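Local coordinates for 2-polyprenyl-6-methoxyphenol hydroxylase-like FAD-dependent oxidoreductase (Streptomyces sp. NRRL 11266, PDB 6UI5), which binds flavin-adenine dinucleotide and is probably an FAD-dependent oxidoreductase with a Rossmann-type FAD-binding domain, at residues A[38-43]-A[258-263]; A[181-186]-A[214-219]; A[262-267]-A[288-293]. All blocks are in the same frame, centred on the assembly; numbering follows the deposited sequence.

Interaction 1: A[38-43]-A[258-263]; sequences RAEAPA and AHWLQH. With FAD (flavin-adenine dinucleotide), chain C.
Trp260 lays its six-membered ring against the backbone of Glu40. The CA of Glu40 stands 3.4 Å from the centroid of that ring and only 5° off its normal, a CH-pi contact over the face. The O of Ala39 lies over the same face, toward the rim, near NE1 and CE2. It comes within 3.1 Å of Trp260 NE1, but the angle is too poor for a hydrogen bond. The CG of Trp260 sits between its own backbone N and carbonyl carbon (chi1 70°), which turns the indole toward the loop. Glu40 is the centre of an inverse gamma turn, with a weak bond from Ala41 N to Ala39 O. This turn lies in the loop between strand 28-31 and helix 48-55 of the FAD-binding domain, and Trp260 packs strand 257-271 of the antiparallel sheet against it. Glu40 also crosses Gln262 at about a right angle, and Glu40 CG is 3.4 Å from Gln262 NE2. Pro42 meets the indole with CB, 4.0 Å from Trp260 CH2, and rests CG on the flavin, 3.6 Å from FAD C5X. On the cofactor side of the loop, Arg38 NH2 reaches FAD O1A, with NH1 giving a weak second bond, and NH2 also forms a salt bridge with Glu101.

Interaction 2: A[181-186]-A[214-219]; sequences VGDVAI and PDVMRV
Asp215 meets Ile186 through its backbone, just beyond the paired strands. The O of Asp215 accepts a bond from Ile186 N at 2.7 Å. Val216 follows, in a non-hydrogen-bonded pair with Ala185. Val216 CG1 is anti to the backbone N and rests 3.7 Å from Asp183 CB. Met217 and Val184 form a hydrogen-bonded pair. Met217 N donates to Val184 O at 2.9 Å in a nearly straight bond, while the return bond from Val184 N is weak. Met217 CB packs against Ile186 CG2, the two side chains side by side and pointing the same way. This is an antiparallel pairing of strands 176-185 and 216-225, within the antiparallel sheet of the FAD-binding domain; the axes of the segments 181-185 and 216-219 run 156° apart. Arg218 lies beside Asp183 in a non-hydrogen-bonded pair, on the face that also carries Val216 and Ala185. Its chain turns about the CG-CD bond (chi3 -64°) and sets the guanidinium alongside the carboxylate in a salt bridge. Arg218 NE donates to Asp183 OD1 at 2.9 Å, from the syn side and tilted 26° out of the carboxylate plane. Val219 pairs with Gly182, and Val219 N is 2.8 Å from Gly182 O. Val219 CG1 meets Val184 CG2 at 4.2 Å, and helix 238-249 covers both valines through Leu241.

Interaction 3: A[262-267]-A[288-293]; sequences QHYSIV and VHYPYN. With FAD (flavin-adenine dinucleotide), chain C.
The flavin end of the FAD pocket is bordered here by strand 257-271 and by the loop that leads from strand 287-288 into helix 295-316. Ile266 buries the largest share of the contact. Its CG1 lies beside the backbone N and its CG2 beside the carbonyl carbon (chi1 -73°), so the two branches reach different parts of the loop. Ile266 CG2 rests on the backbone of Tyr290, 3.7 Å from Tyr290 N, with Tyr290 CB a little farther off. Ile266 CD1 meets Pro291 CD tip to tip at 3.9 Å. No hydrogen bond crosses between the segments. Farther along, Val267 O faces Val288, whose CG2 is 3.6 Å away. Both segments also touch the cofactor. Pro291 sets its CB 3.4 Å from FAD N5, and its CG lies near the same atom. Tyr264 offers one ring face to the flavin methyl FAD C7M, which sits 3.5 Å above the ring plane and off toward the rim. The hydroxyl of Tyr264 comes to the edge of the Tyr290 ring, near its plane, 4.4 Å from Tyr290 CE1, but its hydrogen bond is with the backbone O of Ser221. Within the loop, His289 ND1 donates to Tyr290 O at 3.0 Å. The bond is straight at the proton (164°) and lies in the imidazole plane, but it meets the oxygen from above the carbonyl plane. It ties the histidine ring back to its own chain. Around the contact, strand 176-185 packs through Val177 on Tyr264, Ile266 and Tyr290. Strand 216-225 touches both tyrosines, and helix 325-346 presses Ile342 on His289 and Tyr290.

From the N terminus, the chain first passes the loop 38-43, which later packs on strand 257-271. Interaction 1 joins them and closes a long loop of 214 residues. Interaction 2 falls within that loop and closes a much shorter one, pairing neighbouring strands of the antiparallel sheet. Interaction 3 starts on the strand where interaction 1 ends, sharing Gln262 and His263, and closes a short loop at 288-293. Interactions 2 and 3 follow one another in series. Strand 257-271 serves interactions 1 and 3 and borders strand 176-185 of interaction 2, where Val181 O and Gln262 N probably bond. Together they tie this sheet to two loops that contact FAD.

Interaction 1: A[38-43]-A[258-263]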
loop_
_atom_site.group_PDB
_atom_site.type_symbol
_atom_site.label_atom_id
_atom_site.label_comp_id
_atom_site.label_asym_id
_atom_site.label_seq_id
_atom_site.Cartn_x
_atom_site.Cartn_y
_atom_site.Cartn_z
ATOM N N ARG A 38 15.414 36.027 -0.042
ATOM C CA ARG A 38 16.444 35.100 -0.478
ATOM C C ARG A 38 16.295 34.778 -1.957
ATOM O O ARG A 38 15.280 35.053 -2.597
ATOM C CB ARG A 38 16.409 33.801 0.329
ATOM C CG ARG A 38 15.121 33.007 0.207
ATOM C CD ARG A 38 15.083 31.928 1.284
ATOM N NE ARG A 38 13.853 31.143 1.227
ATOM C CZ ARG A 38 13.514 30.184 2.089
ATOM N NH1 ARG A 38 14.300 29.878 3.109
ATOM N NH2 ARG A 38 12.364 29.526 1.932
ATOM N N ALA A 39 17.357 34.205 -2.498
ATOM C CA ALA A 39 17.397 33.697 -3.855
ATOM C C ALA A 39 17.406 32.186 -3.876
ATOM O O ALA A 39 17.107 31.594 -4.916
ATOM C CB ALA A 39 18.647 34.236 -4.597
ATOM N N GLU A 40 17.740 31.553 -2.747
ATOM C CA GLU A 40 17.763 30.095 -2.621
ATOM C C GLU A 40 16.346 29.568 -2.361
ATOM O O GLU A 40 16.032 29.010 -1.310
ATOM C CB GLU A 40 18.723 29.680 -1.512
ATOM C CG GLU A 40 20.118 30.328 -1.573
ATOM C CD GLU A 40 20.126 31.780 -1.115
ATOM O OE1 GLU A 40 20.344 32.662 -1.969
ATOM O OE2 GLU A 40 19.890 32.037 0.088
ATOM N N ALA A 41 15.475 29.778 -3.347
ATOM C CA ALA A 41 14.085 29.336 -3.294
ATOM C C ALA A 41 13.875 28.390 -4.468
ATOM O O ALA A 41 13.438 28.812 -5.554
ATOM C CB ALA A 41 13.128 30.528 -3.342
ATOM N N PRO A 42 14.138 27.093 -4.284
ATOM C CA PRO A 42 14.202 26.177 -5.439
ATOM C C PRO A 42 12.859 25.794 -6.046
ATOM O O PRO A 42 12.829 25.447 -7.236
ATOM C CB PRO A 42 14.880 24.937 -4.844
ATOM C CG PRO A 42 14.390 24.925 -3.430
ATOM C CD PRO A 42 14.414 26.401 -3.014
ATOM N N ALA A 43 11.767 25.793 -5.269
ATOM C CA ALA A 43 10.510 25.197 -5.721
ATOM C C ALA A 43 10.026 25.818 -7.026
ATOM O O ALA A 43 9.998 27.044 -7.182
ATOM C CB ALA A 43 9.418 25.354 -4.658
ATOM N N ALA A 258 27.600 30.179 -11.809
ATOM C CA ALA A 258 26.634 29.693 -10.825
ATOM C C ALA A 258 26.118 30.866 -9.998
ATOM O O ALA A 258 26.904 31.547 -9.320
ATOM C CB ALA A 258 27.254 28.630 -9.920
ATOM N N HIS A 259 24.801 31.109 -10.058
ATOM C CA HIS A 259 24.216 32.182 -9.255
ATOM C C HIS A 259 24.113 31.763 -7.797
ATOM O O HIS A 259 24.435 32.533 -6.885
ATOM C CB HIS A 259 22.840 32.565 -9.800
ATOM C CG HIS A 259 22.828 32.811 -11.273
ATOM N ND1 HIS A 259 23.308 33.977 -11.832
ATOM C CD2 HIS A 259 22.420 32.038 -12.307
ATOM C CE1 HIS A 259 23.186 33.915 -13.146
ATOM N NE2 HIS A 259 22.648 32.749 -13.459
ATOM N N TRP A 260 23.661 30.536 -7.568
ATOM C CA TRP A 260 23.566 29.932 -6.249
ATOM C C TRP A 260 23.327 28.440 -6.457
ATOM O O TRP A 260 22.465 28.061 -7.237
ATOM C CB TRP A 260 22.450 30.570 -5.394
ATOM C CG TRP A 260 21.041 30.256 -5.858
ATOM C CD1 TRP A 260 20.326 30.925 -6.807
ATOM C CD2 TRP A 260 20.190 29.180 -5.399
ATOM N NE1 TRP A 260 19.090 30.345 -6.966
ATOM C CE2 TRP A 260 18.978 29.274 -6.117
ATOM C CE3 TRP A 260 20.333 28.157 -4.450
ATOM C CZ2 TRP A 260 17.906 28.378 -5.923
ATOM C CZ3 TRP A 260 19.247 27.247 -4.256
ATOM C CH2 TRP A 260 18.063 27.375 -4.994
ATOM N N LEU A 261 24.110 27.611 -5.783
ATOM C CA LEU A 261 23.857 26.189 -5.710
ATOM C C LEU A 261 24.077 25.766 -4.261
ATOM O O LEU A 261 24.669 26.503 -3.468
ATOM C CB LEU A 261 24.746 25.404 -6.686
ATOM C CG LEU A 261 24.775 25.672 -8.194
ATOM C CD1 LEU A 261 25.590 24.524 -8.851
ATOM C CD2 LEU A 261 23.368 25.824 -8.845
ATOM N N GLN A 262 23.521 24.608 -3.890
ATOM C CA GLN A 262 23.537 24.194 -2.491
ATOM C C GLN A 262 23.620 22.682 -2.386
ATOM O O GLN A 262 22.854 21.983 -3.053
ATOM C CB GLN A 262 22.285 24.669 -1.733
ATOM C CG GLN A 262 22.016 26.170 -1.708
ATOM C CD GLN A 262 22.079 26.763 -0.320
ATOM O OE1 GLN A 262 23.058 26.551 0.427
ATOM N NE2 GLN A 262 21.038 27.529 0.043
ATOM N N HIS A 263 24.507 22.183 -1.522
ATOM C CA HIS A 263 24.374 20.816 -1.032
ATOM C C HIS A 263 23.105 20.681 -0.188
ATOM O O HIS A 263 22.759 21.578 0.591
ATOM C CB HIS A 263 25.589 20.426 -0.208
ATOM C CG HIS A 263 26.849 20.397 -1.012
ATOM N ND1 HIS A 263 26.973 19.625 -2.151
ATOM C CD2 HIS A 263 28.016 21.075 -0.876
ATOM C CE1 HIS A 263 28.168 19.828 -2.678
ATOM N NE2 HIS A 263 28.820 20.696 -1.920
HETATM P PA FAD C . 12.249 27.702 5.214
HETATM O O1A FAD C . 11.935 27.787 3.737
HETATM O O2A FAD C . 13.467 26.813 5.397
HETATM O O5B FAD C . 12.359 29.212 5.889
HETATM C C5B FAD C . 12.828 29.360 7.220
HETATM C C4B FAD C . 13.384 30.811 7.386
HETATM O O4B FAD C . 13.707 31.102 8.623
HETATM C C3B FAD C . 14.697 30.966 6.582
HETATM O O3B FAD C . 14.694 32.189 5.985
HETATM C C2B FAD C . 15.802 30.886 7.654
HETATM O O2B FAD C . 17.036 31.483 7.080
HETATM C C1B FAD C . 15.277 31.610 8.605
HETATM N N9A FAD C . 15.763 31.359 9.948
HETATM C C8A FAD C . 16.157 30.173 10.463
HETATM N N7A FAD C . 16.463 30.367 11.764
HETATM C C5A FAD C . 16.236 31.671 12.053
HETATM C C6A FAD C . 16.374 32.413 13.220
HETATM N N6A FAD C . 16.798 32.219 14.598
HETATM N N1A FAD C . 16.083 33.717 13.233
HETATM C C2A FAD C . 15.638 34.324 12.111
HETATM N N3A FAD C . 15.488 33.592 10.970
HETATM C C4A FAD C . 15.788 32.275 10.938
HETATM N N1 FAD C . 9.062 22.754 -2.035
HETATM C C2 FAD C . 8.033 22.466 -3.075
HETATM O O2 FAD C . 6.897 22.781 -2.930
HETATM N N3 FAD C . 8.454 21.771 -4.326
HETATM C C4 FAD C . 9.857 21.393 -4.501
HETATM O O4 FAD C . 10.224 20.842 -5.483
HETATM C C4X FAD C . 10.870 21.699 -3.425
HETATM N N5 FAD C . 12.237 21.293 -3.657
HETATM C C5X FAD C . 13.254 21.567 -2.610
HETATM C C6 FAD C . 14.571 21.166 -2.842
HETATM C C7 FAD C . 15.547 21.416 -1.884
HETATM C C7M FAD C . 16.869 20.871 -2.407
HETATM C C8 FAD C . 15.235 22.070 -0.682
HETATM C C8M FAD C . 16.379 22.305 0.313
HETATM C C9 FAD C . 13.909 22.474 -0.445
HETATM C C9A FAD C . 12.900 22.223 -1.405
HETATM N N10 FAD C . 11.467 22.640 -1.161
HETATM C C10 FAD C . 10.475 22.373 -2.199
HETATM C "C1'" FAD C . 11.136 23.356 0.087
HETATM C "C2'" FAD C . 10.056 22.789 1.026
HETATM O "O2'" FAD C . 8.783 23.104 0.598
HETATM C "C3'" FAD C . 10.150 23.457 2.396
HETATM O "O3'" FAD C . 9.347 22.716 3.260
HETATM C "C4'" FAD C . 9.637 24.909 2.471
HETATM O "O4'" FAD C . 10.306 25.802 1.626
HETATM C "C5'" FAD C . 9.936 25.322 3.917
HETATM O "O5'" FAD C . 9.186 26.445 4.287
HETATM P P FAD C . 9.416 27.153 5.763
HETATM O O1P FAD C . 9.019 28.607 5.672
HETATM O O2P FAD C . 8.736 26.434 6.912
HETATM O O3P FAD C . 11.032 26.973 6.064
#

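Interaction 2: A[181-186]-A[214-219]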
loop_
_atom_site.group_PDB
_atom_site.type_symbol
_atom_site.label_atom_id
_atom_site.label_comp_id
_atom_site.label_asym_id
_atom_site.label_seq_id
_atom_site.Cartn_x
_atom_site.Cartn_y
_atom_site.Cartn_z
ATOM N N VAL A 181 21.201 21.683 -5.761
ATOM C CA VAL A 181 20.103 22.394 -6.396
ATOM C C VAL A 181 20.547 23.842 -6.530
ATOM O O VAL A 181 21.479 24.280 -5.861
ATOM C CB VAL A 181 18.800 22.265 -5.564
ATOM C CG1 VAL A 181 18.977 22.937 -4.212
ATOM C CG2 VAL A 181 17.592 22.851 -6.298
ATOM N N GLY A 182 19.889 24.575 -7.419
ATOM C CA GLY A 182 20.146 25.983 -7.619
ATOM C C GLY A 182 20.033 26.311 -9.093
ATOM O O GLY A 182 19.540 25.510 -9.882
ATOM N N ASP A 183 20.513 27.511 -9.451
ATOM C CA ASP A 183 20.455 28.018 -10.820
ATOM C C ASP A 183 21.857 28.292 -11.361
ATOM O O ASP A 183 22.579 29.158 -10.850
ATOM C CB ASP A 183 19.602 29.278 -10.912
ATOM C CG ASP A 183 18.277 29.145 -10.136
ATOM O OD1 ASP A 183 17.330 28.565 -10.710
ATOM O OD2 ASP A 183 18.164 29.657 -8.999
ATOM N N VAL A 184 22.235 27.564 -12.388
ATOM C CA VAL A 184 23.423 27.868 -13.170
ATOM C C VAL A 184 23.047 28.846 -14.273
ATOM O O VAL A 184 21.927 28.837 -14.783
ATOM C CB VAL A 184 24.052 26.583 -13.758
ATOM C CG1 VAL A 184 24.325 25.575 -12.663
ATOM C CG2 VAL A 184 23.143 26.001 -14.847
ATOM N N ALA A 185 23.980 29.715 -14.641
ATOM C CA ALA A 185 23.893 30.337 -15.948
ATOM C C ALA A 185 24.609 29.457 -16.953
ATOM O O ALA A 185 25.639 28.850 -16.660
ATOM C CB ALA A 185 24.476 31.741 -15.977
ATOM N N ILE A 186 24.027 29.374 -18.138
ATOM C CA ILE A 186 24.392 28.355 -19.102
ATOM C C ILE A 186 23.534 28.638 -20.319
ATOM O O ILE A 186 22.358 29.001 -20.188
ATOM C CB ILE A 186 24.187 26.935 -18.521
ATOM C CG1 ILE A 186 24.974 25.908 -19.315
ATOM C CG2 ILE A 186 22.727 26.548 -18.483
ATOM C CD1 ILE A 186 26.345 26.357 -19.515
ATOM N N PRO A 214 16.397 31.951 -21.306
ATOM C CA PRO A 214 17.304 31.237 -22.221
ATOM C C PRO A 214 18.759 31.221 -21.777
ATOM O O PRO A 214 19.597 30.651 -22.485
ATOM C CB PRO A 214 17.137 32.000 -23.543
ATOM C CG PRO A 214 15.798 32.638 -23.438
ATOM C CD PRO A 214 15.680 33.033 -22.003
ATOM N N ASP A 215 19.089 31.816 -20.628
ATOM C CA ASP A 215 20.457 31.840 -20.133
ATOM C C ASP A 215 20.632 31.220 -18.755
ATOM O O ASP A 215 21.759 30.861 -18.401
ATOM C CB ASP A 215 20.988 33.284 -20.093
ATOM C CG ASP A 215 20.884 33.980 -21.436
ATOM O OD1 ASP A 215 20.952 33.290 -22.475
ATOM O OD2 ASP A 215 20.733 35.218 -21.454
ATOM N N VAL A 216 19.568 31.089 -17.974
ATOM C CA VAL A 216 19.625 30.495 -16.646
ATOM C C VAL A 216 18.835 29.196 -16.663
ATOM O O VAL A 216 17.787 29.104 -17.314
ATOM C CB VAL A 216 19.076 31.470 -15.583
ATOM C CG1 VAL A 216 18.747 30.745 -14.248
ATOM C CG2 VAL A 216 20.059 32.631 -15.364
ATOM N N MET A 217 19.340 28.193 -15.951
ATOM C CA MET A 217 18.641 26.930 -15.757
ATOM C C MET A 217 18.662 26.569 -14.283
ATOM O O MET A 217 19.672 26.763 -13.600
ATOM C CB MET A 217 19.276 25.812 -16.588
ATOM C CG MET A 217 18.531 24.509 -16.535
ATOM S SD MET A 217 19.170 23.251 -17.664
ATOM C CE MET A 217 20.574 22.607 -16.778
ATOM N N ARG A 218 17.529 26.074 -13.788
ATOM C CA ARG A 218 17.472 25.481 -12.459
ATOM C C ARG A 218 17.795 24.001 -12.568
ATOM O O ARG A 218 17.380 23.331 -13.520
ATOM C CB ARG A 218 16.103 25.680 -11.812
ATOM C CG ARG A 218 15.935 24.983 -10.478
ATOM C CD ARG A 218 14.848 25.667 -9.710
ATOM N NE ARG A 218 15.241 27.029 -9.420
ATOM C CZ ARG A 218 14.416 27.997 -9.047
ATOM N NH1 ARG A 218 13.105 27.770 -8.907
ATOM N NH2 ARG A 218 14.924 29.201 -8.794
ATOM N N VAL A 219 18.574 23.504 -11.607
ATOM C CA VAL A 219 19.125 22.155 -11.670
ATOM C C VAL A 219 18.888 21.460 -10.337
ATOM O O VAL A 219 19.053 22.066 -9.272
ATOM C CB VAL A 219 20.622 22.175 -12.020
ATOM C CG1 VAL A 219 20.811 22.905 -13.323
ATOM C CG2 VAL A 219 21.427 22.870 -10.929
#

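Interaction 3: A[262-267]-A[288-293]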
loop_
_atom_site.group_PDB
_atom_site.type_symbol
_atom_site.label_atom_id
_atom_site.label_comp_id
_atom_site.label_asym_id
_atom_site.label_seq_id
_atom_site.Cartn_x
_atom_site.Cartn_y
_atom_site.Cartn_z
ATOM N N GLN A 262 23.521 24.608 -3.890
ATOM C CA GLN A 262 23.537 24.194 -2.491
ATOM C C GLN A 262 23.620 22.682 -2.386
ATOM O O GLN A 262 22.854 21.983 -3.053
ATOM C CB GLN A 262 22.285 24.669 -1.733
ATOM C CG GLN A 262 22.016 26.170 -1.708
ATOM C CD GLN A 262 22.079 26.763 -0.320
ATOM O OE1 GLN A 262 23.058 26.551 0.427
ATOM N NE2 GLN A 262 21.038 27.529 0.043
ATOM N N HIS A 263 24.507 22.183 -1.522
ATOM C CA HIS A 263 24.374 20.816 -1.032
ATOM C C HIS A 263 23.105 20.681 -0.188
ATOM O O HIS A 263 22.759 21.578 0.591
ATOM C CB HIS A 263 25.589 20.426 -0.208
ATOM C CG HIS A 263 26.849 20.397 -1.012
ATOM N ND1 HIS A 263 26.973 19.625 -2.151
ATOM C CD2 HIS A 263 28.016 21.075 -0.876
ATOM C CE1 HIS A 263 28.168 19.828 -2.678
ATOM N NE2 HIS A 263 28.820 20.696 -1.920
ATOM N N TYR A 264 22.388 19.568 -0.352
ATOM C CA TYR A 264 21.259 19.255 0.524
ATOM C C TYR A 264 21.286 17.770 0.864
ATOM O O TYR A 264 21.675 16.937 0.039
ATOM C CB TYR A 264 19.919 19.642 -0.118
ATOM C CG TYR A 264 19.411 18.630 -1.132
ATOM C CD1 TYR A 264 18.660 17.529 -0.728
ATOM C CD2 TYR A 264 19.685 18.775 -2.488
ATOM C CE1 TYR A 264 18.211 16.598 -1.637
ATOM C CE2 TYR A 264 19.223 17.847 -3.413
ATOM C CZ TYR A 264 18.491 16.756 -2.977
ATOM O OH TYR A 264 18.024 15.808 -3.868
ATOM N N SER A 265 20.872 17.437 2.091
ATOM C CA SER A 265 20.576 16.054 2.443
ATOM C C SER A 265 19.135 16.033 2.938
ATOM O O SER A 265 18.591 17.065 3.326
ATOM C CB SER A 265 21.553 15.457 3.527
ATOM O OG SER A 265 21.653 16.273 4.685
ATOM N N ILE A 266 18.496 14.869 2.899
ATOM C CA ILE A 266 17.076 14.760 3.257
ATOM C C ILE A 266 16.944 13.813 4.425
ATOM O O ILE A 266 17.379 12.657 4.341
ATOM C CB ILE A 266 16.214 14.265 2.089
ATOM C CG1 ILE A 266 16.049 15.367 1.054
ATOM C CG2 ILE A 266 14.832 13.773 2.608
ATOM C CD1 ILE A 266 15.339 16.605 1.607
ATOM N N VAL A 267 16.302 14.278 5.492
ATOM C CA VAL A 267 15.758 13.388 6.510
ATOM C C VAL A 267 14.258 13.622 6.598
ATOM O O VAL A 267 13.734 14.598 6.070
ATOM C CB VAL A 267 16.409 13.592 7.879
ATOM C CG1 VAL A 267 17.839 12.995 7.879
ATOM C CG2 VAL A 267 16.389 15.066 8.218
ATOM N N VAL A 288 9.447 17.770 7.782
ATOM C CA VAL A 288 10.293 17.802 6.588
ATOM C C VAL A 288 10.381 16.395 6.019
ATOM O O VAL A 288 10.195 15.406 6.732
ATOM C CB VAL A 288 11.733 18.299 6.868
ATOM C CG1 VAL A 288 11.729 19.763 7.349
ATOM C CG2 VAL A 288 12.388 17.383 7.867
ATOM N N HIS A 289 10.720 16.307 4.731
ATOM C CA HIS A 289 10.654 15.058 3.977
ATOM C C HIS A 289 11.156 15.381 2.581
ATOM O O HIS A 289 11.401 16.545 2.253
ATOM C CB HIS A 289 9.233 14.498 3.917
ATOM C CG HIS A 289 8.215 15.542 3.608
ATOM N ND1 HIS A 289 8.137 16.162 2.379
ATOM C CD2 HIS A 289 7.278 16.131 4.385
ATOM C CE1 HIS A 289 7.173 17.066 2.403
ATOM N NE2 HIS A 289 6.637 17.069 3.610
ATOM N N TYR A 290 11.291 14.345 1.762
ATOM C CA TYR A 290 11.713 14.552 0.389
ATOM C C TYR A 290 10.682 15.406 -0.347
ATOM O O TYR A 290 9.463 15.254 -0.138
ATOM C CB TYR A 290 11.911 13.220 -0.334
ATOM C CG TYR A 290 12.380 13.357 -1.754
ATOM C CD1 TYR A 290 13.716 13.591 -2.028
ATOM C CD2 TYR A 290 11.504 13.249 -2.820
ATOM C CE1 TYR A 290 14.168 13.727 -3.324
ATOM C CE2 TYR A 290 11.947 13.369 -4.126
ATOM C CZ TYR A 290 13.282 13.613 -4.374
ATOM O OH TYR A 290 13.748 13.754 -5.668
ATOM N N PRO A 291 11.136 16.330 -1.197
ATOM C CA PRO A 291 10.208 17.229 -1.907
ATOM C C PRO A 291 9.484 16.544 -3.074
ATOM O O PRO A 291 10.054 16.327 -4.144
ATOM C CB PRO A 291 11.123 18.361 -2.445
ATOM C CG PRO A 291 12.551 17.837 -2.260
ATOM C CD PRO A 291 12.523 16.850 -1.126
ATOM N N TYR A 292 8.224 16.226 -2.862
ATOM C CA TYR A 292 7.375 15.605 -3.866
ATOM C C TYR A 292 6.042 16.335 -3.914
ATOM O O TYR A 292 5.558 16.826 -2.886
ATOM C CB TYR A 292 7.121 14.140 -3.544
ATOM C CG TYR A 292 7.942 13.129 -4.290
ATOM C CD1 TYR A 292 8.158 13.244 -5.657
ATOM C CD2 TYR A 292 8.460 12.015 -3.627
ATOM C CE1 TYR A 292 8.884 12.287 -6.339
ATOM C CE2 TYR A 292 9.191 11.063 -4.298
ATOM C CZ TYR A 292 9.396 11.202 -5.651
ATOM O OH TYR A 292 10.113 10.252 -6.328
ATOM N N ASN A 293 5.470 16.446 -5.123
ATOM C CA ASN A 293 4.114 16.942 -5.383
ATOM C C ASN A 293 3.877 18.338 -4.838
ATOM O O ASN A 293 2.745 18.817 -4.858
ATOM C CB ASN A 293 3.064 15.999 -4.797
ATOM C CG ASN A 293 3.366 14.550 -5.093
ATOM O OD1 ASN A 293 3.828 13.818 -4.228
ATOM N ND2 ASN A 293 3.108 14.128 -6.325
HETATM P PA FAD C . 12.249 27.702 5.214
HETATM O O1A FAD C . 11.935 27.787 3.737
HETATM O O2A FAD C . 13.467 26.813 5.397
HETATM O O5B FAD C . 12.359 29.212 5.889
HETATM C C5B FAD C . 12.828 29.360 7.220
HETATM C C4B FAD C . 13.384 30.811 7.386
HETATM O O4B FAD C . 13.707 31.102 8.623
HETATM C C3B FAD C . 14.697 30.966 6.582
HETATM O O3B FAD C . 14.694 32.189 5.985
HETATM C C2B FAD C . 15.802 30.886 7.654
HETATM O O2B FAD C . 17.036 31.483 7.080
HETATM C C1B FAD C . 15.277 31.610 8.605
HETATM N N9A FAD C . 15.763 31.359 9.948
HETATM C C8A FAD C . 16.157 30.173 10.463
HETATM N N7A FAD C . 16.463 30.367 11.764
HETATM C C5A FAD C . 16.236 31.671 12.053
HETATM C C6A FAD C . 16.374 32.413 13.220
HETATM N N6A FAD C . 16.798 32.219 14.598
HETATM N N1A FAD C . 16.083 33.717 13.233
HETATM C C2A FAD C . 15.638 34.324 12.111
HETATM N N3A FAD C . 15.488 33.592 10.970
HETATM C C4A FAD C . 15.788 32.275 10.938
HETATM N N1 FAD C . 9.062 22.754 -2.035
HETATM C C2 FAD C . 8.033 22.466 -3.075
HETATM O O2 FAD C . 6.897 22.781 -2.930
HETATM N N3 FAD C . 8.454 21.771 -4.326
HETATM C C4 FAD C . 9.857 21.393 -4.501
HETATM O O4 FAD C . 10.224 20.842 -5.483
HETATM C C4X FAD C . 10.870 21.699 -3.425
HETATM N N5 FAD C . 12.237 21.293 -3.657
HETATM C C5X FAD C . 13.254 21.567 -2.610
HETATM C C6 FAD C . 14.571 21.166 -2.842
HETATM C C7 FAD C . 15.547 21.416 -1.884
HETATM C C7M FAD C . 16.869 20.871 -2.407
HETATM C C8 FAD C . 15.235 22.070 -0.682
HETATM C C8M FAD C . 16.379 22.305 0.313
HETATM C C9 FAD C . 13.909 22.474 -0.445
HETATM C C9A FAD C . 12.900 22.223 -1.405
HETATM N N10 FAD C . 11.467 22.640 -1.161
HETATM C C10 FAD C . 10.475 22.373 -2.199
HETATM C "C1'" FAD C . 11.136 23.356 0.087
HETATM C "C2'" FAD C . 10.056 22.789 1.026
HETATM O "O2'" FAD C . 8.783 23.104 0.598
HETATM C "C3'" FAD C . 10.150 23.457 2.396
HETATM O "O3'" FAD C . 9.347 22.716 3.260
HETATM C "C4'" FAD C . 9.637 24.909 2.471
HETATM O "O4'" FAD C . 10.306 25.802 1.626
HETATM C "C5'" FAD C . 9.936 25.322 3.917
HETATM O "O5'" FAD C . 9.186 26.445 4.287
HETATM P P FAD C . 9.416 27.153 5.763
HETATM O O1P FAD C . 9.019 28.607 5.672
HETATM O O2P FAD C . 8.736 26.434 6.912
HETATM O O3P FAD C . 11.032 26.973 6.064
#